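Local coordinates for sugar ABC transporter substrate-binding protein, BlMnBP1 (Bifidobacterium animalis subsp. lactis ATCC 27673, PDB 6I5R) that binds mannobiose as the solute-binding protein of an ABC transporter, probably delivering manno-oligosaccharides derived from beta-mannan for uptake into the cell, at residues 38-43 with 338-343; 89-92 with 97-100; 240-245 with 305-310. All coordinates share one frame; numbering follows the deposited sequence.

Contact 1: residues 38-43 with 338-343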
loop_
_atom_site.group_PDB
_atom_site.type_symbol
_atom_site.label_atom_id
_atom_site.label_comp_id
_atom_site.label_asym_id
_atom_site.label_seq_id
_atom_site.Cartn_x
_atom_site.Cartn_y
_atom_site.Cartn_z
ATOM N N THR A 38 9.677 -30.239 -4.203
ATOM C CA THR A 38 9.091 -29.539 -5.338
ATOM C C THR A 38 9.727 -28.160 -5.460
ATOM O O THR A 38 10.541 -27.731 -4.628
ATOM C CB THR A 38 7.574 -29.437 -5.195
ATOM O OG1 THR A 38 6.997 -28.864 -6.366
ATOM C CG2 THR A 38 7.207 -28.555 -4.020
ATOM N N THR A 39 9.310 -27.463 -6.509
ATOM C CA THR A 39 9.722 -26.102 -6.780
ATOM C C THR A 39 8.489 -25.236 -6.964
ATOM O O THR A 39 7.550 -25.619 -7.664
ATOM C CB THR A 39 10.579 -26.049 -8.030
ATOM O OG1 THR A 39 11.755 -26.836 -7.835
ATOM C CG2 THR A 39 10.972 -24.635 -8.319
ATOM N N ILE A 40 8.514 -24.064 -6.348
ATOM C CA ILE A 40 7.439 -23.094 -6.472
ATOM C C ILE A 40 8.016 -21.796 -7.000
ATOM O O ILE A 40 9.172 -21.451 -6.731
ATOM C CB ILE A 40 6.722 -22.898 -5.124
ATOM C CG1 ILE A 40 7.699 -22.431 -4.056
ATOM C CG2 ILE A 40 6.079 -24.258 -4.713
ATOM C CD1 ILE A 40 7.036 -22.082 -2.699
ATOM N N THR A 41 7.190 -21.089 -7.771
ATOM C CA THR A 41 7.533 -19.821 -8.388
ATOM C C THR A 41 6.785 -18.748 -7.613
ATOM O O THR A 41 5.555 -18.814 -7.483
ATOM C CB THR A 41 7.185 -19.803 -9.874
ATOM O OG1 THR A 41 8.064 -20.709 -10.554
ATOM C CG2 THR A 41 7.400 -18.411 -10.467
ATOM N N PHE A 42 7.535 -17.771 -7.108
ATOM C CA PHE A 42 7.046 -16.709 -6.229
ATOM C C PHE A 42 7.200 -15.396 -6.987
ATOM O O PHE A 42 8.322 -14.962 -7.231
ATOM C CB PHE A 42 7.851 -16.737 -4.930
ATOM C CG PHE A 42 7.678 -15.521 -4.040
ATOM C CD1 PHE A 42 6.511 -14.788 -4.040
ATOM C CD2 PHE A 42 8.706 -15.138 -3.173
ATOM C CE1 PHE A 42 6.376 -13.709 -3.208
ATOM C CE2 PHE A 42 8.565 -14.041 -2.334
ATOM C CZ PHE A 42 7.399 -13.330 -2.365
ATOM N N MET A 43 6.082 -14.819 -7.436
ATOM C CA MET A 43 6.101 -13.552 -8.162
ATOM C C MET A 43 5.915 -12.410 -7.163
ATOM O O MET A 43 4.982 -12.434 -6.357
ATOM C CB MET A 43 4.981 -13.498 -9.200
ATOM C CG MET A 43 5.047 -14.510 -10.337
ATOM S SD MET A 43 3.566 -14.274 -11.375
ATOM C CE MET A 43 3.685 -12.555 -11.778
ATOM N N MET A 338 1.960 -22.710 0.786
ATOM C CA MET A 338 1.352 -22.233 2.028
ATOM C C MET A 338 2.341 -22.324 3.182
ATOM O O MET A 338 2.341 -21.465 4.082
ATOM C CB MET A 338 0.070 -23.021 2.334
ATOM C CG MET A 338 -0.736 -22.425 3.466
ATOM S SD MET A 338 -2.363 -23.202 3.738
ATOM C CE MET A 338 -3.140 -23.173 2.123
ATOM N N ILE A 339 3.206 -23.341 3.150
ATOM C CA ILE A 339 4.320 -23.407 4.091
ATOM C C ILE A 339 5.235 -22.197 3.933
ATOM O O ILE A 339 5.595 -21.547 4.915
ATOM C CB ILE A 339 5.089 -24.726 3.903
ATOM C CG1 ILE A 339 4.159 -25.889 4.244
ATOM C CG2 ILE A 339 6.351 -24.736 4.740
ATOM C CD1 ILE A 339 4.740 -27.279 3.980
ATOM N N PHE A 340 5.623 -21.861 2.694
ATOM C CA PHE A 340 6.498 -20.709 2.500
ATOM C C PHE A 340 5.825 -19.408 2.947
ATOM O O PHE A 340 6.469 -18.546 3.549
ATOM C CB PHE A 340 6.935 -20.616 1.029
ATOM C CG PHE A 340 7.832 -19.443 0.760
ATOM C CD1 PHE A 340 9.129 -19.434 1.244
ATOM C CD2 PHE A 340 7.372 -18.350 0.057
ATOM C CE1 PHE A 340 9.948 -18.349 1.052
ATOM C CE2 PHE A 340 8.202 -17.248 -0.150
ATOM C CZ PHE A 340 9.490 -17.261 0.340
ATOM N N VAL A 341 4.537 -19.231 2.646
ATOM C CA VAL A 341 3.854 -18.023 3.113
ATOM C C VAL A 341 3.848 -17.974 4.635
ATOM O O VAL A 341 4.102 -16.933 5.249
ATOM C CB VAL A 341 2.424 -17.960 2.545
ATOM C CG1 VAL A 341 1.619 -16.878 3.247
ATOM C CG2 VAL A 341 2.452 -17.706 1.059
ATOM N N LYS A 342 3.537 -19.088 5.279
ATOM C CA LYS A 342 3.513 -19.055 6.731
ATOM C C LYS A 342 4.906 -18.797 7.286
ATOM O O LYS A 342 5.060 -18.086 8.289
ATOM C CB LYS A 342 2.951 -20.358 7.294
ATOM C CG LYS A 342 2.725 -20.323 8.809
ATOM C CD LYS A 342 1.730 -21.406 9.264
ATOM C CE LYS A 342 1.303 -21.229 10.709
ATOM N NZ LYS A 342 0.287 -22.252 11.107
ATOM N N TRP A 343 5.932 -19.365 6.647
ATOM C CA TRP A 343 7.305 -19.090 7.057
ATOM C C TRP A 343 7.612 -17.607 6.886
ATOM O O TRP A 343 8.201 -16.971 7.769
ATOM C CB TRP A 343 8.314 -19.958 6.265
ATOM C CG TRP A 343 9.724 -19.729 6.774
ATOM C CD1 TRP A 343 10.306 -20.311 7.864
ATOM C CD2 TRP A 343 10.674 -18.787 6.275
ATOM N NE1 TRP A 343 11.568 -19.813 8.048
ATOM C CE2 TRP A 343 11.822 -18.878 7.082
ATOM C CE3 TRP A 343 10.680 -17.894 5.198
ATOM C CZ2 TRP A 343 12.950 -18.076 6.879
ATOM C CZ3 TRP A 343 11.819 -17.118 4.976
ATOM C CH2 TRP A 343 12.930 -17.211 5.818
#
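Lys342 NZ, on the helix whose Phe340 packs against Ile40 and Phe42, is gripped by two backbone carbonyls, Tyr24 O and Ile27 O, and also makes a cation-pi contact with the ring of Tyr24. These bonds tie the helix to the N-terminal part of the chain. Across the contact itself the interaction is purely apolar and carried by three side chains. Phe340 is the hub. Its ring presents an edge to the face of Phe42 in an offset edge-to-face stack, with centroids 5.5 Å apart and planes turned by 61°. The closest approach there is Phe340 CE2 to Phe42 CD2, at 3.7 Å, with Phe340 CE2 also 3.9 Å from Phe42 CE2. Ile40 meets the root of the same side chain: its CD1 lies 4.0 Å from Phe340 CB. It gets there because CG1 sits between the backbone N and the carbonyl carbon (chi1 59°) and the chain then runs on extended (chi2 175°), carrying the methyl straight out to the helix. The backbones stay well apart, 9.3 Å between Ile40 CA and Phe340 CA. This is the open-sheet alpha/beta architecture of the periplasmic-binding-protein fold: strand 38-44 lies between strands 73-79 and 100-102, parallel to both, and helix 331-346, almost 300 residues later in sequence, packs on it. Other aromatic rings extend the cluster, Phe66 against Phe340 and Trp59 against Phe42, both edge-to-face, and Ile100 of the neighbouring strand touches both Phe42 and Phe340. All three touching residues are buried. Phe42 also lies near the sugar end of this strand, its side chain about 10 Å from a bound mannose unit.

Contact 2: residues 89-92 with 97-100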
loop_
_atom_site.group_PDB
_atom_site.type_symbol
_atom_site.label_atom_id
_atom_site.label_comp_id
_atom_site.label_asym_id
_atom_site.label_seq_id
_atom_site.Cartn_x
_atom_site.Cartn_y
_atom_site.Cartn_z
ATOM N N THR A 89 -2.009 -9.726 -15.685
ATOM C CA THR A 89 -1.916 -10.488 -16.923
ATOM C C THR A 89 -1.714 -11.978 -16.656
ATOM O O THR A 89 -2.424 -12.823 -17.220
ATOM C CB THR A 89 -0.788 -9.919 -17.772
ATOM O OG1 THR A 89 -1.115 -8.576 -18.154
ATOM C CG2 THR A 89 -0.576 -10.790 -19.018
ATOM N N ARG A 90 -0.770 -12.330 -15.783
ATOM C CA ARG A 90 -0.558 -13.749 -15.509
ATOM C C ARG A 90 -1.786 -14.366 -14.867
ATOM O O ARG A 90 -2.152 -15.503 -15.178
ATOM C CB ARG A 90 0.667 -13.970 -14.617
ATOM C CG ARG A 90 1.960 -13.521 -15.277
ATOM C CD ARG A 90 2.596 -14.568 -16.192
ATOM N NE ARG A 90 3.092 -15.705 -15.430
ATOM C CZ ARG A 90 4.284 -15.770 -14.843
ATOM N NH1 ARG A 90 5.125 -14.751 -14.923
ATOM N NH2 ARG A 90 4.640 -16.864 -14.170
ATOM N N LEU A 91 -2.434 -13.633 -13.962
ATOM C CA LEU A 91 -3.662 -14.141 -13.363
ATOM C C LEU A 91 -4.719 -14.429 -14.419
ATOM O O LEU A 91 -5.400 -15.460 -14.360
ATOM C CB LEU A 91 -4.213 -13.149 -12.341
ATOM C CG LEU A 91 -4.193 -13.468 -10.854
ATOM C CD1 LEU A 91 -5.024 -12.399 -10.113
ATOM C CD2 LEU A 91 -4.674 -14.852 -10.558
ATOM N N GLN A 92 -4.878 -13.552 -15.403
ATOM C CA GLN A 92 -5.929 -13.769 -16.390
ATOM C C GLN A 92 -5.593 -14.845 -17.419
ATOM O O GLN A 92 -6.468 -15.239 -18.194
ATOM C CB GLN A 92 -6.253 -12.449 -17.091
ATOM C CG GLN A 92 -6.643 -11.402 -16.063
ATOM C CD GLN A 92 -6.687 -10.004 -16.611
ATOM O OE1 GLN A 92 -6.045 -9.694 -17.631
ATOM N NE2 GLN A 92 -7.435 -9.131 -15.938
ATOM N N SER A 97 1.646 -21.389 -14.145
ATOM C CA SER A 97 2.998 -20.854 -14.319
ATOM C C SER A 97 3.515 -20.074 -13.127
ATOM O O SER A 97 4.610 -19.525 -13.199
ATOM C CB SER A 97 3.034 -19.927 -15.522
ATOM O OG SER A 97 2.226 -18.794 -15.278
ATOM N N TRP A 98 2.720 -19.926 -12.085
ATOM C CA TRP A 98 3.123 -19.234 -10.872
ATOM C C TRP A 98 2.497 -20.019 -9.738
ATOM O O TRP A 98 1.495 -20.698 -9.931
ATOM C CB TRP A 98 2.662 -17.764 -10.857
ATOM C CG TRP A 98 1.188 -17.638 -10.986
ATOM C CD1 TRP A 98 0.452 -17.690 -12.141
ATOM C CD2 TRP A 98 0.243 -17.454 -9.921
ATOM N NE1 TRP A 98 -0.888 -17.553 -11.854
ATOM C CE2 TRP A 98 -1.043 -17.423 -10.500
ATOM C CE3 TRP A 98 0.361 -17.319 -8.541
ATOM C CZ2 TRP A 98 -2.190 -17.259 -9.749
ATOM C CZ3 TRP A 98 -0.787 -17.149 -7.792
ATOM C CH2 TRP A 98 -2.047 -17.122 -8.403
ATOM N N ASP A 99 3.090 -19.941 -8.577
ATOM C CA ASP A 99 2.563 -20.638 -7.414
ATOM C C ASP A 99 2.123 -19.696 -6.315
ATOM O O ASP A 99 1.081 -19.927 -5.699
ATOM C CB ASP A 99 3.628 -21.590 -6.880
ATOM C CG ASP A 99 3.964 -22.685 -7.894
ATOM O OD1 ASP A 99 3.126 -23.605 -8.073
ATOM O OD2 ASP A 99 5.035 -22.599 -8.534
ATOM N N ILE A 100 2.906 -18.657 -6.067
ATOM C CA ILE A 100 2.547 -17.556 -5.181
ATOM C C ILE A 100 2.756 -16.260 -5.945
ATOM O O ILE A 100 3.793 -16.096 -6.591
ATOM C CB ILE A 100 3.423 -17.509 -3.919
ATOM C CG1 ILE A 100 3.313 -18.763 -3.086
ATOM C CG2 ILE A 100 3.065 -16.260 -3.066
ATOM C CD1 ILE A 100 4.523 -18.916 -2.199
HETATM O O HOH W 1 -2.679 -17.887 -13.856
#
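The guanidinium of Arg90 lies alongside Ser97 and grips it side-on, with NE and NH2 both directed at the hydroxyl. Arg90 NE is 3.2 Å from Ser97 OG (N-H...O angle 149°), and Arg90 NH2 is 3.3 Å from the same Ser97 OG (143°); the oxygen sits close to the guanidinium plane. A further bond from Arg90 NH2 to the backbone Ser97 O is short, 2.8 Å, but weak, since it is bent to 121°. Two bends in the arginine chain, at chi2 and chi3, swing NE and NH2 round to the serine. One residue on, Leu91 leans on the next residue of the loop: Leu91 CD2 meets the six-membered part of the indole, 3.6 Å from Trp98 CZ2. Between these two contacts a water bridges helix and indole. It gives a hydrogen to Arg90 O at 2.8 Å and accepts one from Trp98 NE1 at 2.7 Å, lying in the plane of the indole. The segments belong to a beta-alpha-beta crossover, in which helix 83-93 links strand 73-79 to strand 100-102 with strand 38-44 between them in the sheet, and the contact fastens the end of the helix to the loop that enters the last strand. Met43 of that middle strand packs against both Arg90 and Trp98, while Arg90 NH1 bonds to Gln78 OE1. The acceptors named here for the guanidinium, Ser97 OG, Ser97 O and Gln78 OE1, are neutral oxygens whose dipoles would be expected to stabilise its positive charge; Ser97 OG, receiving two N-H groups, keeps its own hydrogen for Asn95 OD1.

Contact 3: residues 240-245 with 305-310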
loop_
_atom_site.group_PDB
_atom_site.type_symbol
_atom_site.label_atom_id
_atom_site.label_comp_id
_atom_site.label_asym_id
_atom_site.label_seq_id
_atom_site.Cartn_x
_atom_site.Cartn_y
_atom_site.Cartn_z
ATOM N N PRO A 240 -11.827 13.003 1.538
ATOM C CA PRO A 240 -10.978 12.778 0.357
ATOM C C PRO A 240 -10.623 14.045 -0.416
ATOM O O PRO A 240 -9.502 14.158 -0.909
ATOM C CB PRO A 240 -11.803 11.789 -0.476
ATOM C CG PRO A 240 -12.530 10.989 0.583
ATOM C CD PRO A 240 -12.893 11.996 1.661
ATOM N N TYR A 241 -11.559 14.988 -0.555
ATOM C CA TYR A 241 -11.268 16.236 -1.262
ATOM C C TYR A 241 -9.973 16.873 -0.771
ATOM O O TYR A 241 -9.167 17.369 -1.570
ATOM C CB TYR A 241 -12.464 17.193 -1.096
ATOM C CG TYR A 241 -12.294 18.566 -1.699
ATOM C CD1 TYR A 241 -11.651 19.571 -0.983
ATOM C CD2 TYR A 241 -12.782 18.875 -2.971
ATOM C CE1 TYR A 241 -11.484 20.829 -1.523
ATOM C CE2 TYR A 241 -12.603 20.137 -3.523
ATOM C CZ TYR A 241 -11.967 21.115 -2.776
ATOM O OH TYR A 241 -11.784 22.392 -3.259
ATOM N N ALA A 242 -9.766 16.897 0.542
ATOM C CA ALA A 242 -8.597 17.598 1.048
ATOM C C ALA A 242 -7.317 16.895 0.645
ATOM O O ALA A 242 -6.257 17.528 0.583
ATOM C CB ALA A 242 -8.666 17.729 2.566
ATOM N N VAL A 243 -7.378 15.580 0.429
ATOM C CA VAL A 243 -6.189 14.837 0.041
ATOM C C VAL A 243 -5.804 15.173 -1.384
ATOM O O VAL A 243 -4.661 15.535 -1.673
ATOM C CB VAL A 243 -6.437 13.329 0.202
ATOM C CG1 VAL A 243 -5.265 12.511 -0.338
ATOM C CG2 VAL A 243 -6.713 12.993 1.645
ATOM N N TYR A 244 -6.755 15.042 -2.299
ATOM C CA TYR A 244 -6.462 15.294 -3.701
ATOM C C TYR A 244 -6.134 16.749 -3.950
ATOM O O TYR A 244 -5.318 17.040 -4.821
ATOM C CB TYR A 244 -7.641 14.871 -4.569
ATOM C CG TYR A 244 -7.946 13.382 -4.460
ATOM C CD1 TYR A 244 -6.992 12.437 -4.806
ATOM C CD2 TYR A 244 -9.158 12.939 -3.988
ATOM C CE1 TYR A 244 -7.262 11.088 -4.694
ATOM C CE2 TYR A 244 -9.427 11.599 -3.860
ATOM C CZ TYR A 244 -8.484 10.682 -4.236
ATOM O OH TYR A 244 -8.792 9.332 -4.124
ATOM N N LYS A 245 -6.761 17.664 -3.204
ATOM C CA LYS A 245 -6.410 19.074 -3.321
ATOM C C LYS A 245 -5.001 19.339 -2.799
ATOM O O LYS A 245 -4.351 20.289 -3.232
ATOM C CB LYS A 245 -7.427 19.929 -2.566
ATOM C CG LYS A 245 -7.137 21.429 -2.580
ATOM C CD LYS A 245 -8.301 22.160 -1.910
ATOM C CE LYS A 245 -8.370 23.652 -2.326
ATOM N NZ LYS A 245 -7.176 24.392 -1.829
ATOM N N PHE A 305 0.199 12.065 7.369
ATOM C CA PHE A 305 -0.337 12.952 6.352
ATOM C C PHE A 305 -0.968 14.158 7.043
ATOM O O PHE A 305 -1.616 14.007 8.082
ATOM C CB PHE A 305 -1.388 12.242 5.473
ATOM C CG PHE A 305 -1.770 13.035 4.221
ATOM C CD1 PHE A 305 -2.836 13.926 4.246
ATOM C CD2 PHE A 305 -1.046 12.919 3.049
ATOM C CE1 PHE A 305 -3.165 14.675 3.140
ATOM C CE2 PHE A 305 -1.376 13.670 1.936
ATOM C CZ PHE A 305 -2.448 14.551 1.982
ATOM N N PRO A 306 -0.817 15.347 6.500
ATOM C CA PRO A 306 -1.258 16.563 7.218
ATOM C C PRO A 306 -2.751 16.857 7.121
ATOM O O PRO A 306 -3.191 17.843 6.552
ATOM C CB PRO A 306 -0.406 17.655 6.559
ATOM C CG PRO A 306 -0.179 17.133 5.160
ATOM C CD PRO A 306 -0.078 15.660 5.263
ATOM N N ILE A 307 -3.540 15.965 7.700
ATOM C CA ILE A 307 -4.950 16.212 7.953
ATOM C C ILE A 307 -5.208 15.952 9.426
ATOM O O ILE A 307 -4.679 14.994 9.998
ATOM C CB ILE A 307 -5.866 15.330 7.073
ATOM C CG1 ILE A 307 -5.858 15.857 5.625
ATOM C CG2 ILE A 307 -7.298 15.342 7.567
ATOM C CD1 ILE A 307 -6.644 15.028 4.620
ATOM N N THR A 308 -5.973 16.843 10.038
ATOM C CA THR A 308 -6.434 16.704 11.411
ATOM C C THR A 308 -7.953 16.634 11.394
ATOM O O THR A 308 -8.619 17.442 10.733
ATOM C CB THR A 308 -5.945 17.861 12.275
ATOM O OG1 THR A 308 -4.514 17.928 12.235
ATOM C CG2 THR A 308 -6.406 17.686 13.720
ATOM N N VAL A 309 -8.491 15.646 12.091
ATOM C CA VAL A 309 -9.929 15.410 12.166
ATOM C C VAL A 309 -10.365 15.695 13.598
ATOM O O VAL A 309 -10.028 14.929 14.511
ATOM C CB VAL A 309 -10.287 13.974 11.751
ATOM C CG1 VAL A 309 -11.761 13.693 11.933
ATOM C CG2 VAL A 309 -9.902 13.764 10.293
ATOM N N ASP A 310 -11.137 16.770 13.789
ATOM C CA ASP A 310 -11.664 17.126 15.107
ATOM C C ASP A 310 -10.554 17.072 16.147
ATOM O O ASP A 310 -10.696 16.481 17.226
ATOM C CB ASP A 310 -12.813 16.193 15.495
ATOM C CG ASP A 310 -13.535 16.618 16.761
ATOM O OD1 ASP A 310 -13.440 17.802 17.158
ATOM O OD2 ASP A 310 -14.192 15.745 17.358
#
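Helix 239-252 and the loop at 305-310 come within 7.9 Å at Ala242 CA and Ile307 CA, where an inverse gamma turn centred on Pro306 brings Ile307 N back to Phe305 O at 2.8 Å. That tight turn leaves Phe305 and Ile307, on its two sides, both directed at the helix. Ile307 makes the closer approach. Its CG1 lies beside the backbone N (chi1 -74°) and the chain is extended beyond, so that the CD1 methyl touches two helix residues at once: it is 4.0 Å from Ala242 CB and 3.6 Å from Val243 CG2. The side chains of Val243 and Ile307 meet at about a right angle. Val243 divides its two branches between the loop residues, and with CG2 turned to the isoleucine, CG1 is left to meet the far end of the phenylalanine ring, 4.2 Å from Phe305 CZ. The junction belongs to the lobe of this binding protein in which strand 300-304 pairs with the long strand 139-155, and it joins the loop leaving strand 300-304 to a surrounding helix. All four touching residues are buried, and no hydrogen bond crosses between the segments. Around them, Phe305 packs on Ile152 of strand 139-155 and meets the ring of Tyr206 with planes at about 45°. The helix is held from another quarter by Tyr241 and Tyr244, which pack against helix 425-443; Tyr244 makes an edge-to-face contact with Trp432 there. The Phe305 ring is also bordered by its own loop: Ile307 CG1 lies at its edge, and Pro306 CD rests 3.3 Å above the ring plane, offset toward the rim.

Contacts 1 and 2 share one lobe, about 14 Å between centres; the centre of contact 3, across the middle of the chain, is about 40 Å from the first and about 37 Å from the second. The first two meet where strand 38-44 runs beside the chain entering strand 100-102: Thr41 N is 2.7 Å from Asp99 OD2, probably a hydrogen bond. In sequence, contact 1 closes a loop holding contact 2 then contact 3: the chain leaves the first lobe, builds much of the second and returns through strand 314-325 to helix 331-346; later helices such as 425-443 go back to the second. Two lobes are characteristic of solute-binding proteins, which hold their ligand, here mannobiose, in the cleft between.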